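Local atomic coordinates of C-X-C motif chemokine 13 (PDB entry 7JNY), a protein that attracts B lymphocytes, but not T lymphocytes, monocytes or neutrophils, as a secreted CXC chemokine that binds the receptor CXCR5. Residues 30-35 / 65-70; 43-48 / 53-58. One frame throughout, in Å; residues are numbered along the deposited sequence.

Overall arrangement
After the N-terminal strand 2-5 and a long loop that carries Cys14, the chain enters strand 27-33, whose end lies in the first segment of interaction 1. It then turns into strand 43-48, which pairs with residues 53-58 in interaction 2 and so closes a short beta hairpin. Only afterwards does helix 61-72 return to strand 27-33 and close, through interaction 1, a wider loop that encloses the whole hairpin. The two contacts meet in the sheet, because strands 27-33 and 43-48 are neighbours there: the backbones of Gln31 and Ile45 are linked, and Ile30 packs on Ile44. Together they tie the strands of the sheet to one another and the sheet to the C-terminal helix.

Interaction 1. Residues 30-35 / 65-70; sequences IQILPR and RMMEVL
Ile30 and Met66 reach across from strand and helix and meet tip to tip, methyl against methyl, with Ile30 CD1 only 3.3 Å from Met66 CE, a snug fit, somewhat closer than two methyl groups normally come. The sulfur stands a little behind, Met66 SD lying 3.9 Å from Ile30 CD1. Met66 gets there by sending CG anti to its backbone N (chi1 -172°), running out straight, and bending at the last torsion (chi3 57°), which turns the terminal methyl onto the isoleucine. One turn further along the helix, Leu70 adds a looser touch to the same methyl, its CD1 being 4.2 Å from Ile30 CD1.

Two residues along the strand, Ile32 points toward the helix, and its end and that of Met67 approach each other. The detail of this fit is doubtful, because the modelled methyl groups are too close together. Met67 leaves the helix less directly than Met66, and bends at both chi2 and chi3 bring its end round to the strand. The whole contact is apolar, without a hydrogen bond between the segments, and it is made by side chains alone: the short axes of strand 30-33 and helix 65-70 come no closer than 12.4 Å and run almost at right angles, 99° apart.

Such a helix laid across the sheet is characteristic of the chemokine fold. Ile30 and Ile32 share the covered face of the strand, where Leu3 of strand 2-5 touches both and Ile44 of strand 43-48 touches Ile30; Met1 lies against Leu70. Gln31, between the two isoleucines, belongs to the other face of the sheet. There its amide is hydrogen-bonded to Glu4 of strand 2-5 and to Trp47 of strand 43-48, each neighbouring strand supplying one partner.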
ATOM      1  N   ILE A  30      -2.446   1.640  -4.849  1.00 23.16           N
ATOM      2  CA  ILE A  30      -1.647   1.056  -3.771  1.00 19.35           C
ATOM      3  C   ILE A  30      -1.563  -0.447  -3.998  1.00 25.51           C
ATOM      4  O   ILE A  30      -2.591  -1.104  -4.182  1.00 19.55           O
ATOM      5  CB  ILE A  30      -2.251   1.338  -2.394  1.00 23.25           C
ATOM      6  CG1 ILE A  30      -2.220   2.831  -2.076  1.00 34.91           C
ATOM      7  CG2 ILE A  30      -1.515   0.561  -1.332  1.00 22.04           C
ATOM      8  CD1 ILE A  30      -3.280   3.214  -1.076  1.00 36.66           C
ATOM      9  N   GLN A  31      -0.354  -1.002  -3.947  1.00 21.32           N
ATOM     10  CA  GLN A  31      -0.151  -2.422  -4.189  1.00 20.56           C
ATOM     11  C   GLN A  31       0.342  -3.051  -2.903  1.00 21.60           C
ATOM     12  O   GLN A  31       1.350  -2.606  -2.337  1.00 21.85           O
ATOM     13  CB  GLN A  31       0.876  -2.657  -5.285  1.00 21.87           C
ATOM     14  CG  GLN A  31       0.467  -2.093  -6.622  1.00 27.80           C
ATOM     15  CD  GLN A  31       1.514  -2.351  -7.659  1.00 36.48           C
ATOM     16  OE1 GLN A  31       2.704  -2.198  -7.391  1.00 36.31           O
ATOM     17  NE2 GLN A  31       1.091  -2.706  -8.863  1.00 42.89           N
ATOM     18  N   ILE A  32      -0.354  -4.068  -2.436  1.00 18.33           N
ATOM     19  CA  ILE A  32       0.027  -4.756  -1.207  1.00 19.92           C
ATOM     20  C   ILE A  32       0.486  -6.147  -1.590  1.00 24.94           C
ATOM     21  O   ILE A  32      -0.251  -6.888  -2.260  1.00 18.78           O
ATOM     22  CB  ILE A  32      -1.126  -4.816  -0.205  1.00 17.55           C
ATOM     23  CG1 ILE A  32      -1.524  -3.388   0.172  1.00 21.61           C
ATOM     24  CG2 ILE A  32      -0.723  -5.538   1.051  1.00 21.99           C
ATOM     25  CD1 ILE A  32      -2.544  -3.355   1.223  1.00 27.64           C
ATOM     26  N   LEU A  33       1.697  -6.498  -1.156  1.00 19.35           N
ATOM     27  CA  LEU A  33       2.224  -7.845  -1.347  1.00 21.21           C
ATOM     28  C   LEU A  33       2.447  -8.472   0.014  1.00 20.17           C
ATOM     29  O   LEU A  33       3.486  -8.213   0.653  1.00 20.85           O
ATOM     30  CB  LEU A  33       3.515  -7.781  -2.151  1.00 21.29           C
ATOM     31  CG  LEU A  33       3.303  -7.133  -3.517  1.00 22.45           C
ATOM     32  CD1 LEU A  33       3.860  -5.743  -3.468  1.00 30.42           C
ATOM     33  CD2 LEU A  33       3.966  -7.953  -4.610  1.00 38.49           C
ATOM     34  N   PRO A  34       1.496  -9.259   0.513  1.00 19.86           N
ATOM     35  CA  PRO A  34       1.716  -9.960   1.767  1.00 20.35           C
ATOM     36  C   PRO A  34       2.975 -10.802   1.687  1.00 27.03           C
ATOM     37  O   PRO A  34       3.375 -11.277   0.628  1.00 22.02           O
ATOM     38  CB  PRO A  34       0.468 -10.820   1.939  1.00 21.77           C
ATOM     39  CG  PRO A  34      -0.224 -10.807   0.648  1.00 24.36           C
ATOM     40  CD  PRO A  34       0.240  -9.639  -0.144  1.00 19.52           C
ATOM     41  N   ARG A  35       3.631 -10.961   2.808  1.00 24.15           N
ATOM     42  CA  ARG A  35       4.826 -11.720   2.812  1.00 23.68           C
ATOM     43  C   ARG A  35       4.503 -13.147   2.613  1.00 24.23           C
ATOM     44  O   ARG A  35       3.428 -13.663   2.871  1.00 23.75           O
ATOM     45  CB  ARG A  35       5.574 -11.555   4.094  1.00 24.72           C
ATOM     46  CG  ARG A  35       4.862 -11.987   5.297  1.00 42.29           C
ATOM     47  CD  ARG A  35       5.854 -12.289   6.401  1.00 50.27           C
ATOM     48  NE  ARG A  35       5.298 -12.084   7.710  1.00 51.40           N
ATOM     49  CZ  ARG A  35       5.126 -13.053   8.593  1.00 74.36           C
ATOM     50  NH1 ARG A  35       5.471 -14.296   8.302  1.00 66.30           N
ATOM     51  NH2 ARG A  35       4.592 -12.784   9.761  1.00 98.53           N
ATOM     52  N   ARG A  65      -3.527   3.702   9.264  1.00 30.59           N
ATOM     53  CA  ARG A  65      -4.791   4.431   9.371  1.00 28.44           C
ATOM     54  C   ARG A  65      -5.492   4.453   8.027  1.00 25.41           C
ATOM     55  O   ARG A  65      -6.699   4.199   7.938  1.00 25.11           O
ATOM     56  CB  ARG A  65      -4.522   5.827   9.872  1.00 28.73           C
ATOM     57  CG  ARG A  65      -3.878   5.802  11.244  1.00 30.91           C
ATOM     58  CD  ARG A  65      -3.906   7.148  11.887  1.00 37.27           C
ATOM     59  NE  ARG A  65      -5.275   7.366  12.321  1.00 63.42           N
ATOM     60  CZ  ARG A  65      -5.615   7.932  13.466  1.00 72.36           C
ATOM     61  NH1 ARG A  65      -4.699   8.401  14.301  1.00 70.43           N
ATOM     62  NH2 ARG A  65      -6.903   8.007  13.790  1.00 61.37           N
ATOM     63  N   MET A  66      -4.743   4.727   6.958  1.00 25.52           N
ATOM     64  CA  MET A  66      -5.336   4.677   5.617  1.00 22.81           C
ATOM     65  C   MET A  66      -5.944   3.332   5.312  1.00 24.02           C
ATOM     66  O   MET A  66      -7.053   3.244   4.767  1.00 26.17           O
ATOM     67  CB  MET A  66      -4.313   5.010   4.537  1.00 28.88           C
ATOM     68  CG  MET A  66      -4.969   5.138   3.169  1.00 27.93           C
ATOM     69  SD  MET A  66      -3.884   5.703   1.840  1.00 31.45           S
ATOM     70  CE  MET A  66      -2.598   4.468   1.901  1.00 46.84           C
ATOM     71  N   MET A  67      -5.201   2.265   5.572  1.00 22.36           N
ATOM     72  CA  MET A  67      -5.731   0.951   5.271  1.00 22.08           C
ATOM     73  C   MET A  67      -7.021   0.665   6.032  1.00 22.54           C
ATOM     74  O   MET A  67      -7.880  -0.073   5.534  1.00 22.04           O
ATOM     75  CB  MET A  67      -4.667  -0.116   5.559  1.00 23.13           C
ATOM     76  CG  MET A  67      -3.487  -0.008   4.620  1.00 29.03           C
ATOM     77  SD  MET A  67      -4.035  -0.187   2.898  1.00 38.43           S
ATOM     78  CE  MET A  67      -4.561  -1.904   2.962  1.00 64.11           C
ATOM     79  N   GLU A  68      -7.195   1.245   7.217  1.00 23.80           N
ATOM     80  CA  GLU A  68      -8.457   1.043   7.918  1.00 24.80           C
ATOM     81  C   GLU A  68      -9.590   1.747   7.193  1.00 23.61           C
ATOM     82  O   GLU A  68     -10.699   1.212   7.091  1.00 24.50           O
ATOM     83  CB  GLU A  68      -8.378   1.533   9.366  1.00 26.88           C
ATOM     84  CG  GLU A  68      -7.428   0.792  10.257  1.00 47.20           C
ATOM     85  CD  GLU A  68      -7.387   1.444  11.614  1.00 79.58           C
ATOM     86  OE1 GLU A  68      -8.480   1.734  12.151  1.00 74.18           O
ATOM     87  OE2 GLU A  68      -6.281   1.689  12.138  1.00 84.12           O
ATOM     88  N   VAL A  69      -9.326   2.929   6.650  1.00 22.98           N
ATOM     89  CA  VAL A  69     -10.345   3.586   5.839  1.00 22.15           C
ATOM     90  C   VAL A  69     -10.698   2.711   4.650  1.00 20.98           C
ATOM     91  O   VAL A  69     -11.876   2.487   4.346  1.00 24.48           O
ATOM     92  CB  VAL A  69      -9.881   4.983   5.396  1.00 22.24           C
ATOM     93  CG1 VAL A  69     -10.960   5.621   4.513  1.00 32.58           C
ATOM     94  CG2 VAL A  69      -9.603   5.867   6.584  1.00 26.10           C
ATOM     95  N   LEU A  70      -9.683   2.179   3.970  1.00 23.81           N
ATOM     96  CA  LEU A  70      -9.947   1.363   2.793  1.00 21.89           C
ATOM     97  C   LEU A  70     -10.721   0.109   3.159  1.00 38.06           C
ATOM     98  O   LEU A  70     -11.601  -0.320   2.411  1.00 28.05           O
ATOM     99  CB  LEU A  70      -8.651   0.978   2.112  1.00 22.86           C
ATOM    100  CG  LEU A  70      -7.842   2.157   1.580  1.00 31.37           C
ATOM    101  CD1 LEU A  70      -6.742   1.598   0.674  1.00 35.97           C
ATOM    102  CD2 LEU A  70      -8.657   3.145   0.807  1.00 37.84           C
TER

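Interaction 2. Residues 43-48 / 53-58; sequences EIIVWK and IVCVDP
Ile53 lies alongside the indole of Trp47, the two side chains running in the same direction, and covers one face of the ring. Its CD1 sits 3.8 Å from the centroid of the six-membered ring and 21° off the ring normal, a CH-pi contact. With CG1 of Ile53 beside the backbone N (chi1 -63°), CG1 and CD1 run over the ring, while CG2 reaches Ile45 and still borders the indole; the CG2 methyls of Ile45 and Ile53 meet at 3.5 Å, a close fit. Ile45 CG1 in turn rests 4.1 Å from Cys55 SG, completing a row on this face. Trp47 NE1 is hydrogen-bonded to Gln31 OE1, which helps fix the rotation of the ring. A leucine in place of Trp47 would probably leave Ile53 without an aromatic face to lie on and Gln31 OE1 without that donor.

On the opposite face the valines carry the packing. Val46 and Val56 meet at a slant, CG2 to CG2 at 3.7 Å, and further along Ile44 CD1 lies against Pro58 CB at the same distance. The aliphatic part of Lys48 passes over Val54 CG2.

Backbone bonds fix this antiparallel register. Val46 and Val54 form a hydrogen-bonded pair, with Val46 N to Val54 O at 2.8 Å and nearly straight (173°) and Val54 N to Val46 O at 2.9 Å; Val56 N bonds Ile44 O. Where the strands part, water 1 bridges Ile44 N and Val56 O.

The arrangement is the last hairpin of the chemokine sheet. Strand 27-33 flanks strand 43-48 on its far side, and Arg29 there makes a cation-pi contact with Trp47. A disulfide from Cys55 to Cys14 ties the edge strand to the N-terminal loop, and on the valine side Ile44 touches Ile63 and Val56 touches Trp62 of helix 61-72.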
ATOM      1  N   GLU A  43       5.156  -5.933   1.663  1.00 22.28           N
ATOM      2  CA  GLU A  43       5.556  -4.741   0.930  1.00 22.73           C
ATOM      3  C   GLU A  43       4.295  -3.964   0.557  1.00 21.41           C
ATOM      4  O   GLU A  43       3.229  -4.544   0.361  1.00 20.35           O
ATOM      5  CB  GLU A  43       6.369  -5.083  -0.308  1.00 23.65           C
ATOM      6  CG  GLU A  43       7.691  -5.792   0.051  1.00 25.33           C
ATOM      7  CD  GLU A  43       8.632  -5.919  -1.139  1.00 28.09           C
ATOM      8  OE1 GLU A  43       8.175  -6.387  -2.201  1.00 28.09           O
ATOM      9  OE2 GLU A  43       9.793  -5.567  -1.001  1.00 28.68           O
ATOM     10  N   ILE A  44       4.412  -2.640   0.530  1.00 21.84           N
ATOM     11  CA  ILE A  44       3.298  -1.759   0.162  1.00 20.93           C
ATOM     12  C   ILE A  44       3.883  -0.735  -0.790  1.00 23.09           C
ATOM     13  O   ILE A  44       4.775   0.033  -0.406  1.00 29.60           O
ATOM     14  CB  ILE A  44       2.641  -1.068   1.362  1.00 22.99           C
ATOM     15  CG1 ILE A  44       2.085  -2.091   2.369  1.00 24.07           C
ATOM     16  CG2 ILE A  44       1.530  -0.122   0.852  1.00 23.29           C
ATOM     17  CD1 ILE A  44       1.227  -1.499   3.507  1.00 24.36           C
ATOM     18  N   ILE A  45       3.421  -0.737  -2.035  1.00 23.16           N
ATOM     19  CA  ILE A  45       3.965   0.144  -3.063  1.00 23.48           C
ATOM     20  C   ILE A  45       2.890   1.155  -3.457  1.00 22.53           C
ATOM     21  O   ILE A  45       1.781   0.771  -3.848  1.00 22.47           O
ATOM     22  CB  ILE A  45       4.446  -0.647  -4.277  1.00 23.76           C
ATOM     23  CG1 ILE A  45       5.484  -1.694  -3.806  1.00 35.33           C
ATOM     24  CG2 ILE A  45       5.028   0.289  -5.298  1.00 25.53           C
ATOM     25  CD1 ILE A  45       5.912  -2.644  -4.878  1.00 29.46           C
ATOM     26  N   VAL A  46       3.209   2.430  -3.356  1.00 30.06           N
ATOM     27  CA  VAL A  46       2.253   3.512  -3.632  1.00 25.38           C
ATOM     28  C   VAL A  46       2.603   4.170  -4.955  1.00 31.09           C
ATOM     29  O   VAL A  46       3.725   4.675  -5.143  1.00 28.82           O
ATOM     30  CB  VAL A  46       2.238   4.549  -2.501  1.00 26.23           C
ATOM     31  CG1 VAL A  46       1.297   5.714  -2.870  1.00 30.19           C
ATOM     32  CG2 VAL A  46       1.821   3.900  -1.197  1.00 23.15           C
ATOM     33  N   TRP A  47       1.637   4.181  -5.875  1.00 29.63           N
ATOM     34  CA  TRP A  47       1.809   4.819  -7.179  1.00 26.84           C
ATOM     35  C   TRP A  47       1.214   6.204  -7.111  1.00 31.23           C
ATOM     36  O   TRP A  47      -0.010   6.350  -7.020  1.00 28.22           O
ATOM     37  CB  TRP A  47       1.144   4.011  -8.284  1.00 36.42           C
ATOM     38  CG  TRP A  47       1.796   2.728  -8.448  1.00 34.50           C
ATOM     39  CD1 TRP A  47       1.922   1.751  -7.506  1.00 34.13           C
ATOM     40  CD2 TRP A  47       2.492   2.279  -9.598  1.00 41.88           C
ATOM     41  NE1 TRP A  47       2.624   0.692  -8.021  1.00 34.19           N
ATOM     42  CE2 TRP A  47       2.992   0.996  -9.306  1.00 40.72           C
ATOM     43  CE3 TRP A  47       2.732   2.831 -10.863  1.00 46.23           C
ATOM     44  CZ2 TRP A  47       3.718   0.252 -10.232  1.00 49.58           C
ATOM     45  CZ3 TRP A  47       3.451   2.092 -11.781  1.00 49.06           C
ATOM     46  CH2 TRP A  47       3.938   0.815 -11.461  1.00 50.10           C
ATOM     47  N   LYS A  48       2.075   7.210  -7.182  1.00 35.53           N
ATOM     48  CA  LYS A  48       1.644   8.586  -6.994  1.00 30.29           C
ATOM     49  C   LYS A  48       1.265   9.240  -8.314  1.00 36.53           C
ATOM     50  O   LYS A  48       1.673   8.812  -9.397  1.00 37.67           O
ATOM     51  CB  LYS A  48       2.727   9.407  -6.287  1.00 39.10           C
ATOM     52  CG  LYS A  48       2.832   9.041  -4.810  1.00 42.76           C
ATOM     53  CD  LYS A  48       4.065   9.592  -4.100  1.00 42.52           C
ATOM     54  CE  LYS A  48       4.231  11.103  -4.204  1.00 55.56           C
ATOM     55  NZ  LYS A  48       5.493  11.526  -3.522  1.00 60.19           N
ATOM     56  N   ILE A  53       6.948   6.122  -7.673  1.00 41.09           N
ATOM     57  CA  ILE A  53       6.563   4.797  -7.224  1.00 35.96           C
ATOM     58  C   ILE A  53       7.328   4.524  -5.949  1.00 34.16           C
ATOM     59  O   ILE A  53       8.550   4.390  -5.978  1.00 43.63           O
ATOM     60  CB  ILE A  53       6.886   3.714  -8.248  1.00 39.20           C
ATOM     61  CG1 ILE A  53       6.116   3.894  -9.539  1.00 39.32           C
ATOM     62  CG2 ILE A  53       6.535   2.330  -7.650  1.00 43.31           C
ATOM     63  CD1 ILE A  53       6.723   3.067 -10.642  1.00 45.39           C
ATOM     64  N   VAL A  54       6.617   4.379  -4.843  1.00 32.29           N
ATOM     65  CA  VAL A  54       7.234   4.512  -3.530  1.00 32.60           C
ATOM     66  C   VAL A  54       6.949   3.266  -2.712  1.00 30.94           C
ATOM     67  O   VAL A  54       5.787   2.962  -2.426  1.00 29.61           O
ATOM     68  CB  VAL A  54       6.726   5.752  -2.777  1.00 33.36           C
ATOM     69  CG1 VAL A  54       7.469   5.875  -1.455  1.00 44.38           C
ATOM     70  CG2 VAL A  54       6.873   7.004  -3.632  1.00 39.48           C
ATOM     71  N   CYS A  55       8.004   2.568  -2.290  1.00 31.20           N
ATOM     72  CA  CYS A  55       7.797   1.527  -1.296  1.00 32.66           C
ATOM     73  C   CYS A  55       7.627   2.165   0.070  1.00 31.64           C
ATOM     74  O   CYS A  55       8.414   3.016   0.474  1.00 33.28           O
ATOM     75  CB  CYS A  55       8.960   0.541  -1.255  1.00 34.04           C
ATOM     76  SG  CYS A  55       9.256  -0.339  -2.749  1.00 37.52           S
ATOM     77  N   VAL A  56       6.631   1.722   0.802  1.00 31.34           N
ATOM     78  CA  VAL A  56       6.235   2.360   2.045  1.00 29.73           C
ATOM     79  C   VAL A  56       6.344   1.365   3.197  1.00 29.39           C
ATOM     80  O   VAL A  56       6.023   0.178   3.055  1.00 33.19           O
ATOM     81  CB  VAL A  56       4.803   2.923   1.955  1.00 44.95           C
ATOM     82  CG1 VAL A  56       4.317   3.294   3.335  1.00 43.47           C
ATOM     83  CG2 VAL A  56       4.757   4.133   1.023  1.00 41.80           C
ATOM     84  N   ASP A  57       6.792   1.859   4.343  1.00 33.37           N
ATOM     85  CA  ASP A  57       6.876   1.043   5.551  1.00 35.54           C
ATOM     86  C   ASP A  57       5.484   0.597   5.959  1.00 32.02           C
ATOM     87  O   ASP A  57       4.652   1.444   6.317  1.00 29.27           O
ATOM     88  CB  ASP A  57       7.526   1.831   6.696  1.00 38.68           C
ATOM     89  CG  ASP A  57       7.725   0.985   7.948  1.00 46.60           C
ATOM     90  OD1 ASP A  57       7.037  -0.050   8.106  1.00 44.67           O
ATOM     91  OD2 ASP A  57       8.549   1.366   8.791  1.00 53.91           O
ATOM     92  N   PRO A  58       5.186  -0.701   5.931  1.00 30.49           N
ATOM     93  CA  PRO A  58       3.834  -1.138   6.305  1.00 38.97           C
ATOM     94  C   PRO A  58       3.485  -0.916   7.772  1.00 30.40           C
ATOM     95  O   PRO A  58       2.315  -1.074   8.136  1.00 41.16           O
ATOM     96  CB  PRO A  58       3.822  -2.637   5.951  1.00 36.38           C
ATOM     97  CG  PRO A  58       5.263  -3.043   5.761  1.00 43.10           C
ATOM     98  CD  PRO A  58       6.099  -1.817   5.585  1.00 35.68           C
TER
HETATM   99  O   HOH W   1       7.075  -1.655   1.451  1.00 21.39           O